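Local coordinates for protein ATP-dependent helicase FUN30 (Saccharomyces cerevisiae S288c, PDB 5GN1) that uses ATP hydrolysis to remodel nucleosomes, promoting DNA end resection at double-strand breaks and the organization of heterochromatin, at residues A[47-58]-A[301-312]. Residues are numbered along the deposited sequence; the frame is centred on the assembly and turned at random.
Sequences PPKHTHIQYCEL and TKEVNITTLITK
Tyr55 lays the CE1 corner of its ring on Ile310, 3.6 Å from CG2, while CG2 of Ile53 covers one ring face near the rim and also meets Ile310 CD1. These residues sit on two neighbouring parallel strands, 49-56 and 304-311, in the RecA-like C-terminal lobe of this SNF2-family ATPase. Strand 49-56 is the outermost on this side of the six-stranded sheet; strand 304-311 is bonded on its other flank to strand 275-278, and helix 315-322 packs against Ile53 and Ile310. Pairing runs in step from Lys49 with Val304 to Cys56 with Thr311, and every second residue of strand 49-56 bonds through both N and O, as where His52 N reaches Ile306 O at 2.7 Å and Thr308 N returns to His52 O.

The face carrying His50, His52 and Asn305 is more polar. ND2 of Asn305 donates to His52 NE2 over 2.8 Å, and the ring and the amide lie almost flat with each other, 18° between their planes, so the imidazole nitrogen receives the N-H edge-on. An alanine in place of Asn305 would probably leave His52 NE2 without this donor and the imidazole less restrained from turning. With CG turned anti to the carbonyl carbon (chi1 -56°), the His50 ring lies where NE2 can give Glu303 OE1 a weak, bent bond of 3.0 Å, the carboxylate turned 59° from the ring. Further along, Thr307 CG2 rests on Gln54 CB at 3.6 Å, and the Gln54 chain bends at chi2 to send NE2 to Tyr55 O. Cys56 SG lies against Leu309 CB on the side covered by helix 185-200. Beyond the paired residues one water joins the two segments, accepting from Leu58 N and donating to Glu57 OE2 and, at 2.7 Å, to Lys312 O.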
loop_
_atom_site.group_PDB
_atom_site.type_symbol
_atom_site.label_atom_id
_atom_site.label_comp_id
_atom_site.label_asym_id
_atom_site.label_seq_id
_atom_site.Cartn_x
_atom_site.Cartn_y
_atom_site.Cartn_z
ATOM N N PRO A 47 15.600 22.543 13.936
ATOM C CA PRO A 47 14.269 22.952 14.387
ATOM C C PRO A 47 13.445 21.740 14.778
ATOM O O PRO A 47 13.731 20.617 14.336
ATOM C CB PRO A 47 13.673 23.655 13.158
ATOM C CG PRO A 47 14.848 23.905 12.233
ATOM C CD PRO A 47 15.805 22.802 12.500
ATOM N N PRO A 48 12.409 21.926 15.593
ATOM C CA PRO A 48 11.635 20.773 16.073
ATOM C C PRO A 48 10.811 20.126 14.973
ATOM O O PRO A 48 10.417 20.763 13.994
ATOM C CB PRO A 48 10.729 21.380 17.152
ATOM C CG PRO A 48 10.626 22.829 16.797
ATOM C CD PRO A 48 11.971 23.187 16.219
ATOM N N LYS A 49 10.554 18.833 15.154
ATOM C CA LYS A 49 9.575 18.101 14.370
ATOM C C LYS A 49 8.295 17.911 15.182
ATOM O O LYS A 49 8.297 17.983 16.414
ATOM C CB LYS A 49 10.143 16.753 13.930
ATOM C CG LYS A 49 10.360 15.737 15.039
ATOM C CD LYS A 49 10.970 14.470 14.459
ATOM C CE LYS A 49 11.043 13.334 15.460
ATOM N NZ LYS A 49 11.934 12.251 14.921
ATOM N N HIS A 50 7.186 17.713 14.471
ATOM C CA HIS A 50 5.886 17.480 15.091
ATOM C C HIS A 50 5.175 16.347 14.356
ATOM O O HIS A 50 5.043 16.388 13.129
ATOM C CB HIS A 50 5.024 18.747 15.073
ATOM C CG HIS A 50 5.669 19.945 15.712
ATOM N ND1 HIS A 50 5.803 20.083 17.080
ATOM C CD2 HIS A 50 6.189 21.073 15.170
ATOM C CE1 HIS A 50 6.387 21.239 17.350
ATOM N NE2 HIS A 50 6.635 21.857 16.209
ATOM N N THR A 51 4.713 15.339 15.100
ATOM C CA THR A 51 4.014 14.199 14.516
ATOM C C THR A 51 2.524 14.272 14.815
ATOM O O THR A 51 2.119 14.653 15.916
ATOM C CB THR A 51 4.604 12.877 15.025
ATOM O OG1 THR A 51 4.556 12.839 16.457
ATOM C CG2 THR A 51 6.050 12.759 14.584
ATOM N N HIS A 52 1.710 13.912 13.831
ATOM C CA HIS A 52 0.261 14.001 13.924
ATOM C C HIS A 52 -0.338 12.712 13.384
ATOM O O HIS A 52 0.297 11.991 12.610
ATOM C CB HIS A 52 -0.304 15.186 13.110
ATOM C CG HIS A 52 0.505 16.446 13.209
ATOM N ND1 HIS A 52 0.287 17.399 14.182
ATOM C CD2 HIS A 52 1.522 16.916 12.444
ATOM C CE1 HIS A 52 1.139 18.399 14.019
ATOM N NE2 HIS A 52 1.904 18.128 12.974
ATOM N N ILE A 53 -1.579 12.438 13.779
ATOM C CA ILE A 53 -2.362 11.333 13.234
ATOM C C ILE A 53 -3.532 11.936 12.476
ATOM O O ILE A 53 -4.218 12.823 12.992
ATOM C CB ILE A 53 -2.874 10.385 14.337
ATOM C CG1 ILE A 53 -1.721 9.793 15.162
ATOM C CG2 ILE A 53 -3.818 9.310 13.745
ATOM C CD1 ILE A 53 -0.685 9.061 14.384
ATOM N N GLN A 54 -3.760 11.477 11.256
ATOM C CA GLN A 54 -4.928 11.885 10.490
ATOM C C GLN A 54 -5.793 10.659 10.265
ATOM O O GLN A 54 -5.350 9.695 9.630
ATOM C CB GLN A 54 -4.537 12.508 9.153
ATOM C CG GLN A 54 -5.723 12.830 8.258
ATOM C CD GLN A 54 -6.707 13.807 8.883
ATOM O OE1 GLN A 54 -6.388 14.977 9.070
ATOM N NE2 GLN A 54 -7.917 13.329 9.195
ATOM N N TYR A 55 -7.014 10.686 10.792
ATOM C CA TYR A 55 -7.883 9.527 10.677
ATOM C C TYR A 55 -8.629 9.532 9.348
ATOM O O TYR A 55 -8.983 10.585 8.814
ATOM C CB TYR A 55 -8.855 9.463 11.861
ATOM C CG TYR A 55 -8.174 8.981 13.135
ATOM C CD1 TYR A 55 -7.760 7.662 13.257
ATOM C CD2 TYR A 55 -7.940 9.845 14.209
ATOM C CE1 TYR A 55 -7.130 7.203 14.396
ATOM C CE2 TYR A 55 -7.312 9.392 15.370
ATOM C CZ TYR A 55 -6.915 8.061 15.457
ATOM O OH TYR A 55 -6.288 7.572 16.591
ATOM N N CYS A 56 -8.826 8.332 8.805
ATOM C CA CYS A 56 -9.479 8.094 7.527
ATOM C C CYS A 56 -10.612 7.108 7.769
ATOM O O CYS A 56 -10.582 6.339 8.730
ATOM C CB CYS A 56 -8.483 7.520 6.461
ATOM S SG CYS A 56 -6.869 8.350 6.467
ATOM N N GLU A 57 -11.558 7.056 6.877
ATOM C CA GLU A 57 -12.597 6.082 7.011
ATOM C C GLU A 57 -12.516 5.091 5.871
ATOM O O GLU A 57 -11.996 5.379 4.847
ATOM C CB GLU A 57 -13.948 6.748 6.871
ATOM C CG GLU A 57 -14.457 7.643 7.999
ATOM C CD GLU A 57 -14.756 6.922 9.320
ATOM O OE1 GLU A 57 -14.389 7.447 10.340
ATOM O OE2 GLU A 57 -15.346 5.853 9.344
ATOM N N LEU A 58 -13.055 3.924 6.093
ATOM C CA LEU A 58 -13.274 2.949 5.035
ATOM C C LEU A 58 -14.419 3.420 4.146
ATOM O O LEU A 58 -15.546 3.588 4.621
ATOM C CB LEU A 58 -13.608 1.583 5.639
ATOM C CG LEU A 58 -12.580 0.846 6.507
ATOM C CD1 LEU A 58 -13.241 -0.268 7.322
ATOM C CD2 LEU A 58 -11.484 0.260 5.612
ATOM N N THR A 301 16.069 23.618 7.673
ATOM C CA THR A 301 15.898 24.959 8.206
ATOM C C THR A 301 14.484 25.242 8.686
ATOM O O THR A 301 14.257 26.286 9.298
ATOM C CB THR A 301 16.278 26.016 7.157
ATOM O OG1 THR A 301 15.356 25.959 6.066
ATOM C CG2 THR A 301 17.684 25.775 6.630
ATOM N N LYS A 302 13.530 24.364 8.421
ATOM C CA LYS A 302 12.160 24.590 8.837
ATOM C C LYS A 302 11.729 23.498 9.807
ATOM O O LYS A 302 12.356 22.437 9.892
ATOM C CB LYS A 302 11.231 24.628 7.621
ATOM C CG LYS A 302 11.641 25.660 6.589
ATOM C CD LYS A 302 10.691 25.645 5.406
ATOM C CE LYS A 302 11.112 26.648 4.330
ATOM N NZ LYS A 302 10.195 26.576 3.164
ATOM N N GLU A 303 10.656 23.771 10.555
ATOM C CA GLU A 303 10.037 22.721 11.352
ATOM C C GLU A 303 9.439 21.676 10.417
ATOM O O GLU A 303 8.889 22.014 9.366
ATOM C CB GLU A 303 8.962 23.304 12.277
ATOM C CG GLU A 303 9.548 24.111 13.449
ATOM C CD GLU A 303 8.497 24.640 14.428
ATOM O OE1 GLU A 303 7.336 24.172 14.411
ATOM O OE2 GLU A 303 8.846 25.529 15.234
ATOM N N VAL A 304 9.568 20.402 10.785
ATOM C CA VAL A 304 9.100 19.291 9.958
ATOM C C VAL A 304 7.812 18.747 10.552
ATOM O O VAL A 304 7.756 18.418 11.746
ATOM C CB VAL A 304 10.171 18.193 9.837
ATOM C CG1 VAL A 304 9.582 16.892 9.231
ATOM C CG2 VAL A 304 11.344 18.701 9.007
ATOM N N ASN A 305 6.772 18.652 9.729
ATOM C CA ASN A 305 5.480 18.144 10.159
ATOM C C ASN A 305 5.256 16.766 9.556
ATOM O O ASN A 305 5.369 16.587 8.341
ATOM C CB ASN A 305 4.360 19.094 9.764
ATOM C CG ASN A 305 4.260 20.282 10.702
ATOM O OD1 ASN A 305 4.777 21.367 10.414
ATOM N ND2 ASN A 305 3.610 20.076 11.841
ATOM N N ILE A 306 4.939 15.800 10.409
ATOM C CA ILE A 306 4.815 14.401 10.014
ATOM C C ILE A 306 3.397 13.946 10.324
ATOM O O ILE A 306 2.914 14.130 11.444
ATOM C CB ILE A 306 5.857 13.528 10.736
ATOM C CG1 ILE A 306 7.270 13.977 10.370
ATOM C CG2 ILE A 306 5.659 12.047 10.414
ATOM C CD1 ILE A 306 8.132 14.183 11.551
ATOM N N THR A 307 2.714 13.381 9.328
ATOM C CA THR A 307 1.333 12.947 9.495
ATOM C C THR A 307 1.213 11.477 9.102
ATOM O O THR A 307 1.594 11.096 7.989
ATOM C CB THR A 307 0.379 13.816 8.662
ATOM O OG1 THR A 307 0.493 15.183 9.089
ATOM C CG2 THR A 307 -1.086 13.351 8.828
ATOM N N THR A 308 0.683 10.658 10.010
ATOM C CA THR A 308 0.423 9.247 9.737
ATOM C C THR A 308 -1.062 9.057 9.475
ATOM O O THR A 308 -1.898 9.494 10.276
ATOM C CB THR A 308 0.874 8.368 10.901
ATOM O OG1 THR A 308 2.274 8.548 11.103
ATOM C CG2 THR A 308 0.601 6.893 10.597
ATOM N N LEU A 309 -1.384 8.453 8.331
ATOM C CA LEU A 309 -2.761 8.181 7.951
ATOM C C LEU A 309 -3.210 6.889 8.609
ATOM O O LEU A 309 -2.540 5.863 8.479
ATOM C CB LEU A 309 -2.890 8.044 6.431
ATOM C CG LEU A 309 -2.403 9.227 5.607
ATOM C CD1 LEU A 309 -2.751 9.026 4.132
ATOM C CD2 LEU A 309 -3.035 10.486 6.152
ATOM N N ILE A 310 -4.347 6.934 9.302
ATOM C CA ILE A 310 -4.848 5.789 10.055
ATOM C C ILE A 310 -6.326 5.623 9.748
ATOM O O ILE A 310 -7.124 6.533 10.012
ATOM C CB ILE A 310 -4.633 5.951 11.567
ATOM C CG1 ILE A 310 -3.140 5.948 11.876
ATOM C CG2 ILE A 310 -5.356 4.829 12.336
ATOM C CD1 ILE A 310 -2.798 5.774 13.348
ATOM N N THR A 311 -6.694 4.471 9.185
ATOM C CA THR A 311 -8.094 4.172 8.932
ATOM C C THR A 311 -8.781 3.770 10.236
ATOM O O THR A 311 -8.332 2.852 10.935
ATOM C CB THR A 311 -8.230 3.080 7.880
ATOM O OG1 THR A 311 -7.791 3.597 6.609
ATOM C CG2 THR A 311 -9.691 2.649 7.769
ATOM N N LYS A 312 -9.855 4.484 10.565
ATOM C CA LYS A 312 -10.622 4.211 11.773
ATOM C C LYS A 312 -11.430 2.930 11.610
ATOM O O LYS A 312 -11.857 2.579 10.505
ATOM C CB LYS A 312 -11.575 5.369 12.075
ATOM C CG LYS A 312 -11.204 6.224 13.278
ATOM C CD LYS A 312 -12.168 7.414 13.387
ATOM C CE LYS A 312 -12.295 7.913 14.815
ATOM N NZ LYS A 312 -13.434 8.873 14.950
HETATM O O HOH W 1 12.862 20.075 11.668
HETATM O O HOH W 2 2.750 10.389 12.592
HETATM O O HOH W 3 -13.832 3.413 8.824
#